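Local structure of membrane-bound protease PH1510 (Pyrococcus horikoshii, 6M4B) at residues I59-P69 against T86-L94; P69-P77 against V171-L179. The protein cleaves its substrates preferentially near hydrophobic or aromatic residues, acting as a membrane-bound serine protease that can degrade casein and a stomatin homolog in vitro. The protein carries 1 engineered substitution. One frame throughout, in Å; residues are numbered along the deposited sequence.

A parallel sheet that is covered on both faces ties the two contacts together in this N-terminal protease domain, a member of the ClpP/crotonase clan. Their centres lie about 15 Å apart, and they share Pro69, at the end of the loop that leads from helix 53-64 into strand 70-74. Along the sequence the segments alternate: 59-69, 69-77, 86-94, then 171-179. Contact 1 packs two helices over the Val70 and Ile72 side of the strand, whereas contact 2 packs helix 175-182 against its Ile71 and Tyr73 side. Probable backbone hydrogen bonds join His93 to Val70 and Leu94 to Ile72, carrying the chain from helix 84-90, which begins beside the nucleophile position (an engineered alanine here), into the core sheet.

Contact 1. Residues I59-P69 against T86-L94; sequences IVQRIQQSKIP and TYIALGSHL
Val60 and Ile88, their CA atoms 5.4 Å apart, bring helices 59-64 and 86-90 side by side in nearly the same direction, the axes of these short segments 9.2 Å apart and inclined by 13°. Val60 CG2 rests on Tyr87 O, while Ile63 CG2 lies 3.6 Å from Gly91 O. With CG1 anti to its carbonyl carbon (chi1 -68°), Ile63 extends CD1 to Ile88 CG2, the two side chains meeting at about a right angle; Ile59 touches Ile88 through CG2 and CD1. Gly91 lets the chains close up, since a beta carbon there would come tight against Val60 CG1. Beyond the helices, Pro69 CA sits over one face of His93 in a CH-pi contact, 3.9 Å from the ring centroid, and Ile63 O meets the ring edge 3.4 Å from His93 CE1. Replacing the imidazole with an alanine here would probably open a gap between Pro69 and the end of helix 59-64. Ile59 also packs on Phe27 of helix 21-36 and Val60 on Tyr132 of helix 123-139, while Ile63 and Ile88 cover Val70 and Ile72; helix 53-64 itself connects the adjacent parallel strands 41-47 and 70-74, a beta-alpha-beta crossover.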
loop_
_atom_site.group_PDB
_atom_site.type_symbol
_atom_site.label_atom_id
_atom_site.label_comp_id
_atom_site.label_asym_id
_atom_site.label_seq_id
_atom_site.Cartn_x
_atom_site.Cartn_y
_atom_site.Cartn_z
ATOM N N ILE A 59 3.316 -5.292 7.122
ATOM C CA ILE A 59 4.412 -6.146 6.666
ATOM C C ILE A 59 4.653 -5.901 5.177
ATOM O O ILE A 59 5.778 -5.624 4.750
ATOM C CB ILE A 59 4.151 -7.629 6.920
ATOM C CG1 ILE A 59 4.108 -7.881 8.423
ATOM C CG2 ILE A 59 5.251 -8.474 6.245
ATOM C CD1 ILE A 59 3.647 -9.286 8.803
ATOM N N VAL A 60 3.599 -5.973 4.384
ATOM C CA VAL A 60 3.759 -5.710 2.938
ATOM C C VAL A 60 4.475 -4.379 2.685
ATOM O O VAL A 60 5.396 -4.289 1.861
ATOM C CB VAL A 60 2.417 -5.737 2.199
ATOM C CG1 VAL A 60 2.535 -5.116 0.822
ATOM C CG2 VAL A 60 1.918 -7.173 2.093
ATOM N N GLN A 61 4.046 -3.348 3.387
ATOM C CA GLN A 61 4.624 -2.028 3.169
ATOM C C GLN A 61 6.080 -1.954 3.673
ATOM O O GLN A 61 6.896 -1.245 3.113
ATOM C CB GLN A 61 3.771 -0.912 3.802
ATOM C CG GLN A 61 3.597 0.289 2.849
ATOM C CD GLN A 61 4.066 1.573 3.429
ATOM O OE1 GLN A 61 4.820 1.579 4.398
ATOM N NE2 GLN A 61 3.660 2.671 2.830
ATOM N N ARG A 62 6.397 -2.674 4.726
ATOM C CA ARG A 62 7.801 -2.732 5.175
ATOM C C ARG A 62 8.709 -3.364 4.098
ATOM O O ARG A 62 9.775 -2.839 3.801
ATOM C CB ARG A 62 7.904 -3.528 6.461
ATOM C CG ARG A 62 9.276 -3.578 7.086
ATOM C CD ARG A 62 9.756 -2.197 7.440
ATOM N NE ARG A 62 11.100 -2.233 7.961
ATOM C CZ ARG A 62 12.220 -2.024 7.279
ATOM N NH1 ARG A 62 12.224 -1.785 5.960
ATOM N NH2 ARG A 62 13.379 -2.050 7.947
ATOM N N ILE A 63 8.239 -4.450 3.505
ATOM C CA ILE A 63 8.950 -5.076 2.399
ATOM C C ILE A 63 9.086 -4.118 1.219
ATOM O O ILE A 63 10.177 -3.965 0.663
ATOM C CB ILE A 63 8.270 -6.378 1.997
ATOM C CG1 ILE A 63 8.450 -7.385 3.140
ATOM C CG2 ILE A 63 8.813 -6.924 0.678
ATOM C CD1 ILE A 63 7.559 -8.579 3.064
ATOM N N GLN A 64 8.023 -3.404 0.874
ATOM C CA GLN A 64 8.087 -2.525 -0.267
ATOM C C GLN A 64 9.089 -1.388 -0.112
ATOM O O GLN A 64 9.618 -0.935 -1.105
ATOM C CB GLN A 64 6.705 -1.954 -0.603
ATOM C CG GLN A 64 5.758 -2.969 -1.252
ATOM C CD GLN A 64 4.365 -2.381 -1.493
ATOM O OE1 GLN A 64 3.893 -1.537 -0.711
ATOM N NE2 GLN A 64 3.698 -2.821 -2.560
ATOM N N GLN A 65 9.264 -0.875 1.108
ATOM C CA GLN A 65 10.225 0.201 1.410
ATOM C C GLN A 65 11.623 -0.353 1.743
ATOM O O GLN A 65 12.507 0.413 2.022
ATOM C CB GLN A 65 9.763 1.055 2.627
ATOM C CG GLN A 65 8.355 1.677 2.592
ATOM C CD GLN A 65 8.218 2.824 1.605
ATOM O OE1 GLN A 65 8.481 2.675 0.415
ATOM N NE2 GLN A 65 7.770 3.968 2.093
ATOM N N SER A 66 11.774 -1.667 1.809
ATOM C CA SER A 66 13.048 -2.292 2.132
ATOM C C SER A 66 14.140 -1.779 1.233
ATOM O O SER A 66 13.959 -1.659 0.045
ATOM C CB SER A 66 12.979 -3.834 2.030
ATOM O OG SER A 66 14.240 -4.411 2.375
ATOM N N LYS A 67 15.286 -1.466 1.805
ATOM C CA LYS A 67 16.420 -1.029 0.988
ATOM C C LYS A 67 17.162 -2.193 0.384
ATOM O O LYS A 67 18.046 -1.968 -0.408
ATOM C CB LYS A 67 17.389 -0.174 1.821
ATOM C CG LYS A 67 16.754 1.151 2.233
ATOM C CD LYS A 67 17.561 1.917 3.270
ATOM C CE LYS A 67 16.803 3.176 3.703
ATOM N NZ LYS A 67 17.325 3.742 4.970
ATOM N N ILE A 68 16.828 -3.429 0.777
ATOM C CA ILE A 68 17.389 -4.614 0.149
ATOM C C ILE A 68 16.288 -5.552 -0.318
ATOM O O ILE A 68 15.187 -5.538 0.225
ATOM C CB ILE A 68 18.333 -5.374 1.100
ATOM C CG1 ILE A 68 17.568 -5.966 2.259
ATOM C CG2 ILE A 68 19.441 -4.432 1.599
ATOM C CD1 ILE A 68 18.428 -6.824 3.143
ATOM N N PRO A 69 16.588 -6.380 -1.323
ATOM C CA PRO A 69 15.595 -7.372 -1.736
ATOM C C PRO A 69 15.175 -8.329 -0.599
ATOM O O PRO A 69 16.002 -8.835 0.107
ATOM C CB PRO A 69 16.322 -8.132 -2.858
ATOM C CG PRO A 69 17.379 -7.181 -3.361
ATOM C CD PRO A 69 17.797 -6.382 -2.190
ATOM N N THR A 86 -0.303 -15.020 1.587
ATOM C CA THR A 86 -0.222 -14.900 0.153
ATOM C C THR A 86 0.160 -13.489 -0.268
ATOM O O THR A 86 0.974 -13.320 -1.167
ATOM C CB THR A 86 -1.536 -15.292 -0.449
ATOM O OG1 THR A 86 -1.798 -16.667 -0.107
ATOM C CG2 THR A 86 -1.527 -15.166 -1.926
ATOM N N TYR A 87 -0.401 -12.489 0.435
ATOM C CA TYR A 87 -0.171 -11.090 0.180
ATOM C C TYR A 87 1.284 -10.704 0.516
ATOM O O TYR A 87 1.890 -9.934 -0.202
ATOM C CB TYR A 87 -1.113 -10.186 1.024
ATOM C CG TYR A 87 -2.627 -10.311 0.738
ATOM C CD1 TYR A 87 -3.384 -11.371 1.242
ATOM C CD2 TYR A 87 -3.308 -9.315 0.036
ATOM C CE1 TYR A 87 -4.749 -11.449 1.024
ATOM C CE2 TYR A 87 -4.664 -9.376 -0.150
ATOM C CZ TYR A 87 -5.379 -10.430 0.352
ATOM O OH TYR A 87 -6.703 -10.498 0.146
ATOM N N ILE A 88 1.831 -11.250 1.601
ATOM C CA ILE A 88 3.226 -11.013 1.979
ATOM C C ILE A 88 4.113 -11.492 0.842
ATOM O O ILE A 88 4.966 -10.762 0.373
ATOM C CB ILE A 88 3.561 -11.733 3.320
ATOM C CG1 ILE A 88 2.753 -11.121 4.495
ATOM C CG2 ILE A 88 5.053 -11.640 3.683
ATOM C CD1 ILE A 88 2.747 -11.953 5.766
ATOM N N ALA A 89 3.835 -12.698 0.348
ATOM C CA ALA A 89 4.533 -13.215 -0.803
ATOM C C ALA A 89 4.379 -12.344 -2.058
ATOM O O ALA A 89 5.410 -11.908 -2.620
ATOM C CB ALA A 89 4.083 -14.621 -1.104
ATOM N N LEU A 90 3.131 -12.029 -2.462
ATOM C CA LEU A 90 2.911 -11.157 -3.626
ATOM C C LEU A 90 3.492 -9.771 -3.513
ATOM O O LEU A 90 3.802 -9.139 -4.534
ATOM C CB LEU A 90 1.443 -11.082 -4.010
ATOM C CG LEU A 90 0.836 -12.397 -4.420
ATOM C CD1 LEU A 90 -0.669 -12.256 -4.490
ATOM C CD2 LEU A 90 1.393 -12.825 -5.775
ATOM N N GLY A 91 3.691 -9.291 -2.295
ATOM C CA GLY A 91 4.287 -7.983 -2.067
ATOM C C GLY A 91 5.794 -7.942 -2.087
ATOM O O GLY A 91 6.388 -6.874 -1.924
ATOM N N SER A 92 6.424 -9.066 -2.361
ATOM C CA SER A 92 7.856 -9.217 -2.153
ATOM C C SER A 92 8.601 -9.227 -3.473
ATOM O O SER A 92 8.018 -9.368 -4.560
ATOM C CB SER A 92 8.136 -10.512 -1.369
ATOM O OG SER A 92 8.176 -11.646 -2.238
ATOM N N HIS A 93 9.915 -9.074 -3.360
ATOM C CA HIS A 93 10.797 -8.947 -4.511
ATOM C C HIS A 93 10.931 -10.209 -5.334
ATOM O O HIS A 93 11.236 -10.140 -6.510
ATOM C CB HIS A 93 12.161 -8.465 -4.034
ATOM C CG HIS A 93 12.121 -7.115 -3.419
ATOM N ND1 HIS A 93 11.863 -6.915 -2.084
ATOM C CD2 HIS A 93 12.293 -5.879 -3.959
ATOM C CE1 HIS A 93 11.874 -5.617 -1.820
ATOM N NE2 HIS A 93 12.122 -4.971 -2.946
ATOM N N LEU A 94 10.770 -11.361 -4.679
ATOM C CA LEU A 94 10.902 -12.647 -5.312
ATOM C C LEU A 94 10.209 -13.695 -4.438
ATOM O O LEU A 94 10.300 -13.619 -3.220
ATOM C CB LEU A 94 12.382 -13.022 -5.466
ATOM C CG LEU A 94 12.693 -14.051 -6.565
ATOM C CD1 LEU A 94 12.643 -13.338 -7.878
ATOM C CD2 LEU A 94 14.079 -14.685 -6.435
#

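Contact 2. Residues P69-P77 against V171-L179; sequences PVIIYVYPP and VARDINELL
The hydroxyl of Tyr73 donates a short hydrogen bond to the backbone of the opposite segment, with OH 2.5 Å from Ala172 O. The acceptor lies at the edge of the phenol ring and in its plane, but the donor stands 53° out of the carbonyl plane, so the bond does not follow a lone pair. Tyr73 holds its CG anti to the backbone N (chi1 -178°), which sends the ring from strand 70-74 out to the turn before helix 175-179. From within the helix, Leu178 CD1 covers one face in a CH-pi contact, 3.6 Å from the Tyr73 ring centroid, the two side chains sliding past each other in opposite directions. Tyr75 CB lies over the centre of the other face, and Ile175 CD1 approaches obliquely, 3.8 Å from Tyr73 CD2. Two residues earlier in the strand, Ile71 CG2 reaches the same Leu178 methyl. The Tyr75 ring turns its edge to Arg173 O. Asp174 is the N-cap of the helix, its OD1 accepting from Glu177 N at 2.8 Å, and Arg173 NH2 pairs with Glu177 OE2 in a salt bridge. Leu178 also packs on Ile43 and Ala96 of the flanking strands, laying the helix on the parallel sheet. A ring held by its hydroxyl and covered on both faces probably has little freedom to turn, and that hydroxyl gives the carbonyl of buried Ala172 a polar partner beside the ring's apolar contacts.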
loop_
_atom_site.group_PDB
_atom_site.type_symbol
_atom_site.label_atom_id
_atom_site.label_comp_id
_atom_site.label_asym_id
_atom_site.label_seq_id
_atom_site.Cartn_x
_atom_site.Cartn_y
_atom_site.Cartn_z
ATOM N N PRO A 69 16.588 -6.380 -1.323
ATOM C CA PRO A 69 15.595 -7.372 -1.736
ATOM C C PRO A 69 15.175 -8.329 -0.599
ATOM O O PRO A 69 16.002 -8.835 0.107
ATOM C CB PRO A 69 16.322 -8.132 -2.858
ATOM C CG PRO A 69 17.379 -7.181 -3.361
ATOM C CD PRO A 69 17.797 -6.382 -2.190
ATOM N N VAL A 70 13.871 -8.516 -0.442
ATOM C CA VAL A 70 13.235 -9.516 0.404
ATOM C C VAL A 70 12.644 -10.664 -0.444
ATOM O O VAL A 70 11.761 -10.456 -1.319
ATOM C CB VAL A 70 12.076 -8.905 1.214
ATOM C CG1 VAL A 70 11.531 -9.920 2.235
ATOM C CG2 VAL A 70 12.548 -7.650 1.903
ATOM N N ILE A 71 13.094 -11.868 -0.173
ATOM C CA ILE A 71 12.661 -13.064 -0.874
ATOM C C ILE A 71 11.774 -13.805 0.122
ATOM O O ILE A 71 12.206 -14.101 1.231
ATOM C CB ILE A 71 13.854 -13.912 -1.330
ATOM C CG1 ILE A 71 14.694 -13.093 -2.314
ATOM C CG2 ILE A 71 13.367 -15.190 -1.994
ATOM C CD1 ILE A 71 15.987 -13.743 -2.725
ATOM N N ILE A 72 10.548 -14.115 -0.291
ATOM C CA ILE A 72 9.651 -14.886 0.530
ATOM C C ILE A 72 9.746 -16.321 0.028
ATOM O O ILE A 72 9.540 -16.578 -1.151
ATOM C CB ILE A 72 8.198 -14.338 0.475
ATOM C CG1 ILE A 72 8.138 -12.906 1.042
ATOM C CG2 ILE A 72 7.278 -15.244 1.242
ATOM C CD1 ILE A 72 8.489 -12.747 2.490
ATOM N N TYR A 73 10.107 -17.225 0.941
ATOM C CA TYR A 73 10.387 -18.601 0.622
ATOM C C TYR A 73 9.445 -19.435 1.452
ATOM O O TYR A 73 9.579 -19.501 2.673
ATOM C CB TYR A 73 11.826 -18.954 0.933
ATOM C CG TYR A 73 12.313 -20.377 0.596
ATOM C CD1 TYR A 73 11.681 -21.157 -0.355
ATOM C CD2 TYR A 73 13.435 -20.924 1.242
ATOM C CE1 TYR A 73 12.147 -22.412 -0.686
ATOM C CE2 TYR A 73 13.911 -22.206 0.928
ATOM C CZ TYR A 73 13.297 -22.931 -0.056
ATOM O OH TYR A 73 13.757 -24.201 -0.401
ATOM N N VAL A 74 8.485 -20.043 0.770
ATOM C CA VAL A 74 7.498 -20.866 1.432
ATOM C C VAL A 74 8.148 -22.232 1.717
ATOM O O VAL A 74 8.408 -23.039 0.808
ATOM C CB VAL A 74 6.215 -21.046 0.595
ATOM C CG1 VAL A 74 5.133 -21.696 1.480
ATOM C CG2 VAL A 74 5.729 -19.690 0.069
ATOM N N TYR A 75 8.407 -22.464 2.988
ATOM C CA TYR A 75 9.359 -23.484 3.432
ATOM C C TYR A 75 9.144 -23.712 4.943
ATOM O O TYR A 75 8.837 -22.732 5.660
ATOM C CB TYR A 75 10.780 -22.972 3.150
ATOM C CG TYR A 75 11.898 -23.880 3.578
ATOM C CD1 TYR A 75 12.383 -23.850 4.897
ATOM C CD2 TYR A 75 12.501 -24.751 2.668
ATOM C CE1 TYR A 75 13.430 -24.682 5.293
ATOM C CE2 TYR A 75 13.538 -25.604 3.055
ATOM C CZ TYR A 75 13.992 -25.550 4.362
ATOM O OH TYR A 75 14.997 -26.361 4.742
ATOM N N PRO A 76 9.349 -24.965 5.438
ATOM C CA PRO A 76 9.829 -26.213 4.793
ATOM C C PRO A 76 8.742 -26.908 4.054
ATOM O O PRO A 76 7.610 -26.455 4.119
ATOM C CB PRO A 76 10.266 -27.093 5.981
ATOM C CG PRO A 76 9.417 -26.622 7.105
ATOM C CD PRO A 76 9.223 -25.134 6.903
ATOM N N PRO A 77 9.063 -28.013 3.337
ATOM C CA PRO A 77 7.981 -28.728 2.642
ATOM C C PRO A 77 6.866 -29.034 3.657
ATOM O O PRO A 77 7.153 -29.200 4.837
ATOM C CB PRO A 77 8.686 -29.991 2.114
ATOM C CG PRO A 77 10.086 -29.515 1.830
ATOM C CD PRO A 77 10.372 -28.625 3.039
ATOM N N VAL A 171 10.844 -22.502 -7.884
ATOM C CA VAL A 171 10.663 -23.726 -7.048
ATOM C C VAL A 171 12.043 -24.262 -6.614
ATOM O O VAL A 171 12.890 -24.576 -7.481
ATOM C CB VAL A 171 9.933 -24.831 -7.834
ATOM C CG1 VAL A 171 9.688 -26.044 -6.931
ATOM C CG2 VAL A 171 8.640 -24.277 -8.396
ATOM N N ALA A 172 12.239 -24.387 -5.306
ATOM C CA ALA A 172 13.537 -24.773 -4.732
ATOM C C ALA A 172 13.431 -25.610 -3.460
ATOM O O ALA A 172 12.775 -25.205 -2.478
ATOM C CB ALA A 172 14.357 -23.520 -4.411
ATOM N N ARG A 173 14.193 -26.716 -3.475
ATOM C CA ARG A 173 14.242 -27.721 -2.410
ATOM C C ARG A 173 14.931 -27.216 -1.167
ATOM O O ARG A 173 14.611 -27.668 -0.102
ATOM C CB ARG A 173 15.057 -28.922 -2.866
ATOM C CG ARG A 173 14.578 -29.612 -4.140
ATOM C CD ARG A 173 15.445 -30.825 -4.475
ATOM N NE ARG A 173 16.893 -30.660 -4.248
ATOM C CZ ARG A 173 17.798 -30.413 -5.191
ATOM N NH1 ARG A 173 19.091 -30.283 -4.837
ATOM N NH2 ARG A 173 17.428 -30.263 -6.477
ATOM N N ASP A 174 15.893 -26.298 -1.322
ATOM C CA ASP A 174 16.607 -25.728 -0.183
ATOM C C ASP A 174 17.234 -24.394 -0.527
ATOM O O ASP A 174 17.095 -23.916 -1.653
ATOM C CB ASP A 174 17.712 -26.694 0.338
ATOM C CG ASP A 174 18.662 -27.164 -0.773
ATOM O OD1 ASP A 174 18.939 -26.401 -1.731
ATOM O OD2 ASP A 174 19.124 -28.319 -0.688
ATOM N N ILE A 175 17.829 -23.780 0.489
ATOM C CA ILE A 175 18.435 -22.499 0.356
ATOM C C ILE A 175 19.424 -22.478 -0.802
ATOM O O ILE A 175 19.424 -21.566 -1.608
ATOM C CB ILE A 175 19.068 -22.024 1.675
ATOM C CG1 ILE A 175 17.997 -21.668 2.740
ATOM C CG2 ILE A 175 19.903 -20.781 1.428
ATOM C CD1 ILE A 175 17.043 -20.532 2.355
ATOM N N ASN A 176 20.251 -23.486 -0.898
ATOM C CA ASN A 176 21.264 -23.534 -1.951
ATOM C C ASN A 176 20.652 -23.587 -3.387
ATOM O O ASN A 176 21.108 -22.871 -4.292
ATOM C CB ASN A 176 22.160 -24.746 -1.676
ATOM C CG ASN A 176 23.514 -24.670 -2.375
ATOM O OD1 ASN A 176 24.554 -24.224 -1.797
ATOM N ND2 ASN A 176 23.522 -25.122 -3.627
ATOM N N GLU A 177 19.611 -24.407 -3.589
ATOM C CA GLU A 177 18.922 -24.422 -4.888
ATOM C C GLU A 177 18.208 -23.052 -5.121
ATOM O O GLU A 177 18.191 -22.559 -6.233
ATOM C CB GLU A 177 17.976 -25.634 -5.048
ATOM C CG GLU A 177 17.637 -25.873 -6.516
ATOM C CD GLU A 177 16.677 -27.062 -6.829
ATOM O OE1 GLU A 177 15.647 -27.311 -6.157
ATOM O OE2 GLU A 177 16.930 -27.726 -7.854
ATOM N N LEU A 178 17.672 -22.428 -4.069
ATOM C CA LEU A 178 17.013 -21.103 -4.200
ATOM C C LEU A 178 18.008 -20.037 -4.722
ATOM O O LEU A 178 17.769 -19.397 -5.780
ATOM C CB LEU A 178 16.346 -20.671 -2.880
ATOM C CG LEU A 178 15.573 -19.329 -2.814
ATOM C CD1 LEU A 178 14.689 -19.284 -1.596
ATOM C CD2 LEU A 178 16.516 -18.137 -2.720
ATOM N N LEU A 179 19.159 -19.982 -4.063
ATOM C CA LEU A 179 20.292 -19.135 -4.489
ATOM C C LEU A 179 20.714 -19.393 -5.901
ATOM O O LEU A 179 20.810 -18.461 -6.693
ATOM C CB LEU A 179 21.487 -19.287 -3.556
ATOM C CG LEU A 179 21.217 -18.784 -2.117
ATOM C CD1 LEU A 179 22.397 -19.185 -1.208
ATOM C CD2 LEU A 179 20.956 -17.289 -2.028
#